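Local coordinates for protein possible marr-transcriptional regulator (Streptomyces coelicolor, PDB 4B8X) that probably binds DNA as a winged-helix transcription factor of the MarR family, although its exact regulatory role is unknown, at residues A[66-69]-A[70-74]. Residues are numbered along the deposited sequence; the frame is centred on the assembly and turned at random.
Sequences TSVT and NTVDR
V68 and V72 sit one helical turn apart and side by side, CG1 of V68 lying 4.0 Å from CG2 of V72. In V72, CG1 is anti to the backbone N (chi1 167°), which leaves CG2 beside that nitrogen and turned back toward V68; both side chains also reach M54 of helix 54-61, so this is the buried flank. Four backbone bonds, each from an N-H back to the carbonyl four residues earlier, show that the alpha-helix is unbroken across 66-74. V72 N to V68 O, 2.8 Å, is nearly straight at 172°. D73 N to T69 O, also 2.8 Å, is more bent at 156°. Helix 65-77 follows helix 54-61 and precedes the wing strands 81-85 and 93-97, the position of the recognition helix in a MarR winged helix-turn-helix, consistent with DNA binding. On the more open flank, CG2 of T69 runs alongside the D73 carboxylate, 3.5 Å from OD2, while OD1 of D73 forms a salt bridge with K83. With an alanine here in place of D73, K83 would probably lose this counter-charge and the T69 methyl the carboxylate beside it. Polar contacts finish with water: T71 OG1 holds one at 2.6 Å, and this water also donates a weak bond to S67 O at 3.5 Å.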
ATOM      1  N   THR A  66      -3.263   6.359 -15.904  1.00 15.16           N
ATOM      2  CA  THR A  66      -4.296   7.279 -15.453  1.00 14.46           C
ATOM      3  C   THR A  66      -3.977   7.858 -14.084  1.00 14.39           C
ATOM      4  O   THR A  66      -4.393   8.964 -13.797  1.00 13.72           O
ATOM      5  CB  THR A  66      -5.706   6.640 -15.440  1.00 16.70           C
ATOM      6  OG1 THR A  66      -5.706   5.510 -14.569  1.00 20.61           O
ATOM      7  CG2 THR A  66      -6.134   6.227 -16.861  1.00 17.97           C
ATOM      8  N   SER A  67      -3.219   7.123 -13.262  1.00 14.32           N
ATOM      9  CA  SER A  67      -2.742   7.647 -11.977  0.50 14.99           C
ATOM     10  C   SER A  67      -1.657   8.714 -12.194  1.00 14.40           C
ATOM     11  O   SER A  67      -1.612   9.722 -11.470  1.00 16.51           O
ATOM     12  CB  SER A  67      -2.219   6.500 -11.092  0.50 19.63           C
ATOM     13  OG  SER A  67      -1.516   6.972  -9.948  0.50 23.55           O
ATOM     14  N   VAL A  68      -0.767   8.486 -13.170  1.00 15.25           N
ATOM     15  CA  VAL A  68       0.236   9.513 -13.512  1.00 15.08           C
ATOM     16  C   VAL A  68      -0.489  10.778 -13.963  1.00 15.34           C
ATOM     17  O   VAL A  68      -0.140  11.871 -13.521  1.00 16.56           O
ATOM     18  CB  VAL A  68       1.209   9.068 -14.628  1.00 16.52           C
ATOM     19  CG1 VAL A  68       2.187  10.191 -14.983  1.00 19.31           C
ATOM     20  CG2 VAL A  68       2.001   7.840 -14.195  1.00 19.00           C
ATOM     21  N   THR A  69      -1.514  10.645 -14.806  1.00 13.85           N
ATOM     22  CA  THR A  69      -2.229  11.825 -15.243  1.00 14.74           C
ATOM     23  C   THR A  69      -2.905  12.513 -14.062  1.00 13.76           C
ATOM     24  O   THR A  69      -2.843  13.735 -13.919  1.00 16.04           O
ATOM     25  CB  THR A  69      -3.270  11.462 -16.300  1.00 14.95           C
ATOM     26  OG1 THR A  69      -2.601  10.870 -17.434  1.00 17.66           O
ATOM     27  CG2 THR A  69      -4.101  12.679 -16.691  1.00 16.00           C
ATOM     28  N   ASN A  70      -3.521  11.736 -13.167  1.00 14.01           N
ATOM     29  CA  ASN A  70      -4.163  12.325 -11.976  1.00 14.19           C
ATOM     30  C   ASN A  70      -3.162  13.133 -11.156  1.00 15.23           C
ATOM     31  O   ASN A  70      -3.399  14.282 -10.759  1.00 16.97           O
ATOM     32  CB  ASN A  70      -4.820  11.209 -11.147  1.00 15.04           C
ATOM     33  CG  ASN A  70      -5.641  11.714  -9.953  1.00 17.24           C
ATOM     34  OD1 ASN A  70      -5.099  12.069  -8.905  1.00 18.28           O
ATOM     35  ND2 ASN A  70      -6.972  11.630 -10.067  1.00 21.02           N
ATOM     36  N   THR A  71      -2.035  12.508 -10.892  1.00 14.94           N
ATOM     37  CA  THR A  71      -0.978  13.146 -10.096  1.00 15.83           C
ATOM     38  C   THR A  71      -0.392  14.390 -10.743  1.00 14.60           C
ATOM     39  O   THR A  71      -0.313  15.456 -10.094  1.00 15.42           O
ATOM     40  CB  THR A  71       0.115  12.111  -9.789  1.00 16.55           C
ATOM     41  OG1 THR A  71      -0.384  11.261  -8.765  1.00 17.89           O
ATOM     42  CG2 THR A  71       1.448  12.769  -9.336  1.00 17.64           C
ATOM     43  N   VAL A  72       0.005  14.273 -11.999  1.00 14.71           N
ATOM     44  CA  VAL A  72       0.594  15.403 -12.726  1.00 16.61           C
ATOM     45  C   VAL A  72      -0.415  16.524 -12.839  1.00 16.54           C
ATOM     46  O   VAL A  72      -0.076  17.683 -12.626  1.00 16.88           O
ATOM     47  CB  VAL A  72       1.105  14.984 -14.124  1.00 17.11           C
ATOM     48  CG1 VAL A  72       1.434  16.203 -15.018  1.00 19.50           C
ATOM     49  CG2 VAL A  72       2.329  14.076 -13.994  1.00 19.15           C
ATOM     50  N   ASP A  73      -1.663  16.184 -13.167  1.00 18.28           N
ATOM     51  CA  ASP A  73      -2.662  17.228 -13.416  1.00 17.90           C
ATOM     52  C   ASP A  73      -2.973  17.932 -12.060  1.00 15.39           C
ATOM     53  O   ASP A  73      -3.160  19.154 -12.017  1.00 18.49           O
ATOM     54  CB  ASP A  73      -3.882  16.699 -14.220  1.00 19.32           C
ATOM     55  CG  ASP A  73      -3.585  16.531 -15.746  1.00 23.53           C
ATOM     56  OD1 ASP A  73      -2.444  16.739 -16.206  1.00 30.43           O
ATOM     57  OD2 ASP A  73      -4.514  16.174 -16.532  1.00 25.91           O
ATOM     58  N   ARG A  74      -2.981  17.214 -10.934  1.00 18.29           N
ATOM     59  CA  ARG A  74      -3.174  17.860  -9.628  0.50 16.83           C
ATOM     60  C   ARG A  74      -1.966  18.740  -9.234  1.00 16.29           C
ATOM     61  O   ARG A  74      -2.119  19.769  -8.581  1.00 20.27           O
ATOM     62  CB  ARG A  74      -3.459  16.822  -8.533  0.50 18.17           C
ATOM     63  CG  ARG A  74      -4.771  16.058  -8.691  0.50 16.92           C
ATOM     64  CD  ARG A  74      -5.969  16.893  -8.281  0.50 19.05           C
ATOM     65  NE  ARG A  74      -5.769  17.571  -7.005  0.50 23.55           N
ATOM     66  CZ  ARG A  74      -6.477  17.341  -5.903  0.50 23.60           C
ATOM     67  NH1 ARG A  74      -7.458  16.444  -5.900  0.50 27.40           N
ATOM     68  NH2 ARG A  74      -6.202  18.023  -4.803  0.50 24.94           N
TER
HETATM   69  O   HOH W   1       0.640   8.873  -8.989  1.00 27.22           O